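Local structure of 5-carboxyvanillate decarboxylase (4L6D) at residues A177-K180 against Q181-R184; S276-A279 against L280-S283. The protein probably acts as a carboxy-lyase of the amidohydrolase family, removing a carboxylate group from 5-carboxyvanillate with the help of a bound manganese ion. One frame throughout, in Å; residues are numbered along the deposited sequence.

In the fold
Both contacts belong to the (beta/alpha)8 barrel of the amidohydrolase fold, and each is a short-range arrangement within one continuous run of chain. Contact 1 (177-184) comes first, in the long loop that leads from strand 171-174 to helix 197-211, with the side chain of Pro178 about 11 Å from that of the manganese ligand His174. Contact 2 (276-283) opens helix 277-287, which connects strands 267-270 and 292-293 of the parallel sheet. Their centres are about 29 Å apart and their nearest atoms about 21 Å, so the two never touch. Both nevertheless reach the second subunit, and the dimer interface thus draws on a barrel loop in one place and a barrel helix in the other.

Contact 1: residues A177-K180 against Q181-R184; sequences APSK and QIDR
Ser179 and Gln181 meet in an ST turn that overlaps a type I beta turn over Ser179-Ile182, in a loop of the amidohydrolase barrel. With chi1 at 78°, the hydroxyl of Ser179 is set between its own backbone N and carbonyl carbon, and OG accepts from Gln181 N at 3.1 Å; the same hydroxyl is also hydrogen-bonded to Tyr151 OH. The carbonyl closes the beta turn: Ser179 O takes Ile182 N at 3.0 Å, the donor standing 52° out of the carbonyl plane, and a weak bond from Asp183 N adds to it. Gln181 extends away from the turn and gives NE2 to the carbonyl of Asp149. On the apolar flank, Ile182 holds CG1 between its backbone N and carbonyl carbon, and the extended branch brings CD1 3.7 Å from Pro178 CB. Beyond Ile182, Ala185 of the second subunit packs on the loop. Lys180 and Asp183 run side by side in the same direction, the carboxylate resting against the lysine backbone, with Asp183 OD2 3.4 Å from Lys180 CA. No salt bridge results, because Lys180 NZ stays 6.8 Å from Asp183 OD2. A water instead links Lys180 and Asp183, donating to Lys180 O and, at 2.7 Å, to Asp183 OD1.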
loop_
_atom_site.group_PDB
_atom_site.type_symbol
_atom_site.label_atom_id
_atom_site.label_comp_id
_atom_site.label_asym_id
_atom_site.label_seq_id
_atom_site.Cartn_x
_atom_site.Cartn_y
_atom_site.Cartn_z
ATOM N N ALA A 177 11.071 -0.462 -9.816
ATOM C CA ALA A 177 9.743 -0.631 -10.387
ATOM C C ALA A 177 9.166 -2.011 -10.054
ATOM O O ALA A 177 9.915 -2.987 -9.893
ATOM C CB ALA A 177 9.793 -0.430 -11.904
ATOM N N PRO A 178 7.828 -2.096 -9.958
ATOM C CA PRO A 178 7.125 -3.373 -9.811
ATOM C C PRO A 178 7.711 -4.502 -10.665
ATOM O O PRO A 178 7.947 -4.325 -11.863
ATOM C CB PRO A 178 5.718 -3.025 -10.274
ATOM C CG PRO A 178 5.543 -1.605 -9.758
ATOM C CD PRO A 178 6.896 -0.952 -9.907
ATOM N N SER A 179 7.927 -5.654 -10.035
ATOM C CA SER A 179 8.457 -6.832 -10.721
ATOM C C SER A 179 7.467 -7.369 -11.738
ATOM O O SER A 179 6.319 -6.920 -11.818
ATOM C CB SER A 179 8.756 -7.948 -9.719
ATOM O OG SER A 179 7.552 -8.606 -9.343
ATOM N N LYS A 180 7.900 -8.371 -12.492
ATOM C CA LYS A 180 7.046 -8.962 -13.517
ATOM C C LYS A 180 5.828 -9.653 -12.909
ATOM O O LYS A 180 4.833 -9.882 -13.595
ATOM C CB LYS A 180 7.838 -9.919 -14.418
ATOM C CG LYS A 180 8.843 -9.237 -15.334
ATOM C CD LYS A 180 9.606 -10.249 -16.177
ATOM C CE LYS A 180 10.592 -9.521 -17.078
ATOM N NZ LYS A 180 11.195 -10.417 -18.094
ATOM N N GLN A 181 5.891 -9.956 -11.618
ATOM C CA GLN A 181 4.757 -10.567 -10.945
ATOM C C GLN A 181 3.576 -9.613 -10.880
ATOM O O GLN A 181 2.423 -10.050 -10.836
ATOM C CB GLN A 181 5.146 -10.990 -9.531
ATOM C CG GLN A 181 6.281 -12.012 -9.506
ATOM C CD GLN A 181 6.345 -12.764 -8.191
ATOM O OE1 GLN A 181 5.314 -13.124 -7.620
ATOM N NE2 GLN A 181 7.555 -13.022 -7.712
ATOM N N ILE A 182 3.859 -8.311 -10.863
ATOM C CA ILE A 182 2.809 -7.320 -10.630
ATOM C C ILE A 182 2.791 -6.156 -11.629
ATOM O O ILE A 182 1.908 -5.300 -11.556
ATOM C CB ILE A 182 2.875 -6.739 -9.193
ATOM C CG1 ILE A 182 4.264 -6.145 -8.910
ATOM C CG2 ILE A 182 2.546 -7.818 -8.176
ATOM C CD1 ILE A 182 4.310 -5.213 -7.694
ATOM N N ASP A 183 3.736 -6.114 -12.564
ATOM C CA ASP A 183 3.887 -4.901 -13.369
ATOM C C ASP A 183 2.752 -4.545 -14.331
ATOM O O ASP A 183 2.650 -3.394 -14.740
ATOM C CB ASP A 183 5.250 -4.839 -14.088
ATOM C CG ASP A 183 5.440 -5.942 -15.118
ATOM O OD1 ASP A 183 4.461 -6.553 -15.583
ATOM O OD2 ASP A 183 6.604 -6.193 -15.475
ATOM N N ARG A 184 1.902 -5.510 -14.687
ATOM C CA ARG A 184 0.813 -5.257 -15.635
ATOM C C ARG A 184 -0.081 -4.089 -15.202
ATOM O O ARG A 184 -0.579 -3.339 -16.045
ATOM C CB ARG A 184 -0.035 -6.518 -15.830
ATOM C CG ARG A 184 0.532 -7.529 -16.816
ATOM C CD ARG A 184 -0.317 -8.812 -16.848
ATOM N NE ARG A 184 -1.744 -8.542 -17.043
ATOM C CZ ARG A 184 -2.712 -9.441 -16.865
ATOM N NH1 ARG A 184 -2.412 -10.678 -16.488
ATOM N NH2 ARG A 184 -3.983 -9.108 -17.061
HETATM O O HOH W 1 8.862 -5.510 -14.182
HETATM O O HOH W 2 1.961 -8.593 -13.971
HETATM O O HOH W 3 4.667 -9.156 -16.270
#

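Contact 2: residues S276-A279 against L280-S283; sequences SHAA and LRYS
The carbonyl oxygen of Ala279 is gripped twice by Ser283, whose OG donates to Ala279 O at 2.9 Å and whose backbone N does so at 3.0 Å, the two arriving from opposite faces of the carbonyl plane. A chi1 of -62° sets the hydroxyl beside its own backbone N and swings it back over the preceding turn. This is the common serine-to-carbonyl bond of an alpha-helix, and it gives the buried hydroxyl's hydrogen an acceptor. At the start of the helix Ser276 is the N-cap: its OG accepts from Ala279 N at 3.0 Å, nearly straight at 165°, and also makes a weak hydrogen bond to a bound vanillate. In one of its two modelled conformers Arg281 bends at its third torsion (-94°), so that one guanidinium face covers His277 O and Ala278 CA. There NH1 comes within 3.7 Å of His277 CB, while NH2 carries a salt bridge to Glu285 of the second subunit. The Tyr282 hydroxyl hydrogen-bonds Pro233 O, and its ring meets that of Phe234. Helix 277-287 forms the crossover of a beta-alpha-beta unit between strands 267-270 and 292-293, in contact with the second subunit and with helix 303-311, where His277 stacks on Phe309 and bonds its carbonyl through NE2.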
loop_
_atom_site.group_PDB
_atom_site.type_symbol
_atom_site.label_atom_id
_atom_site.label_comp_id
_atom_site.label_asym_id
_atom_site.label_seq_id
_atom_site.Cartn_x
_atom_site.Cartn_y
_atom_site.Cartn_z
ATOM N N SER A 276 5.487 15.049 5.328
ATOM C CA SER A 276 4.217 15.266 6.006
ATOM C C SER A 276 4.403 15.213 7.509
ATOM O O SER A 276 4.778 14.180 8.051
ATOM C CB SER A 276 3.232 14.163 5.604
ATOM O OG SER A 276 2.120 14.142 6.491
ATOM N N HIS A 277 4.142 16.322 8.193
ATOM C CA HIS A 277 4.229 16.295 9.653
ATOM C C HIS A 277 3.254 15.292 10.264
ATOM O O HIS A 277 3.558 14.665 11.280
ATOM C CB HIS A 277 3.989 17.681 10.238
ATOM C CG HIS A 277 5.094 18.648 9.959
ATOM N ND1 HIS A 277 4.895 20.013 9.925
ATOM C CD2 HIS A 277 6.413 18.450 9.713
ATOM C CE1 HIS A 277 6.043 20.612 9.663
ATOM N NE2 HIS A 277 6.977 19.689 9.516
ATOM N N ALA A 278 2.081 15.140 9.660
ATOM C CA ALA A 278 1.083 14.212 10.187
ATOM C C ALA A 278 1.558 12.771 10.083
ATOM O O ALA A 278 1.374 11.986 11.015
ATOM C CB ALA A 278 -0.250 14.373 9.450
ATOM N N ALA A 279 2.149 12.415 8.942
ATOM C CA ALA A 279 2.634 11.055 8.746
ATOM C C ALA A 279 3.848 10.808 9.634
ATOM O O ALA A 279 4.053 9.698 10.125
ATOM C CB ALA A 279 2.993 10.805 7.277
ATOM N N LEU A 280 4.656 11.848 9.827
ATOM C CA LEU A 280 5.836 11.741 10.695
ATOM C C LEU A 280 5.393 11.485 12.131
ATOM O O LEU A 280 5.924 10.586 12.801
ATOM C CB LEU A 280 6.680 13.022 10.634
ATOM C CG LEU A 280 7.839 13.115 11.635
ATOM C CD1 LEU A 280 8.834 11.991 11.398
ATOM C CD2 LEU A 280 8.535 14.469 11.544
ATOM N N ARG A 281 4.424 12.269 12.602
ATOM C CA ARG A 281 3.878 12.099 13.945
ATOM C C ARG A 281 3.285 10.704 14.160
ATOM O O ARG A 281 3.519 10.079 15.198
ATOM C CB ARG A 281 2.824 13.175 14.231
ATOM C CG ARG A 281 3.397 14.485 14.742
ATOM C CD ARG A 281 2.301 15.511 15.056
ATOM N NE ARG A 281 2.038 16.416 13.936
ATOM C CZ ARG A 281 0.971 16.351 13.144
ATOM N NH1 ARG A 281 0.825 17.216 12.146
ATOM N NH2 ARG A 281 0.046 15.423 13.349
ATOM N N TYR A 282 2.520 10.221 13.181
ATOM C CA TYR A 282 1.934 8.884 13.234
ATOM C C TYR A 282 3.039 7.815 13.363
ATOM O O TYR A 282 2.957 6.895 14.186
ATOM C CB TYR A 282 1.071 8.614 11.978
ATOM C CG TYR A 282 0.661 7.156 11.913
ATOM C CD1 TYR A 282 -0.495 6.714 12.546
ATOM C CD2 TYR A 282 1.469 6.211 11.285
ATOM C CE1 TYR A 282 -0.842 5.382 12.541
ATOM C CE2 TYR A 282 1.136 4.872 11.283
ATOM C CZ TYR A 282 -0.015 4.463 11.913
ATOM O OH TYR A 282 -0.360 3.131 11.930
ATOM N N SER A 283 4.083 7.948 12.553
ATOM C CA SER A 283 5.153 6.954 12.533
ATOM C C SER A 283 5.932 6.920 13.844
ATOM O O SER A 283 6.238 5.842 14.371
ATOM C CB SER A 283 6.090 7.199 11.351
ATOM O OG SER A 283 5.345 7.062 10.149
#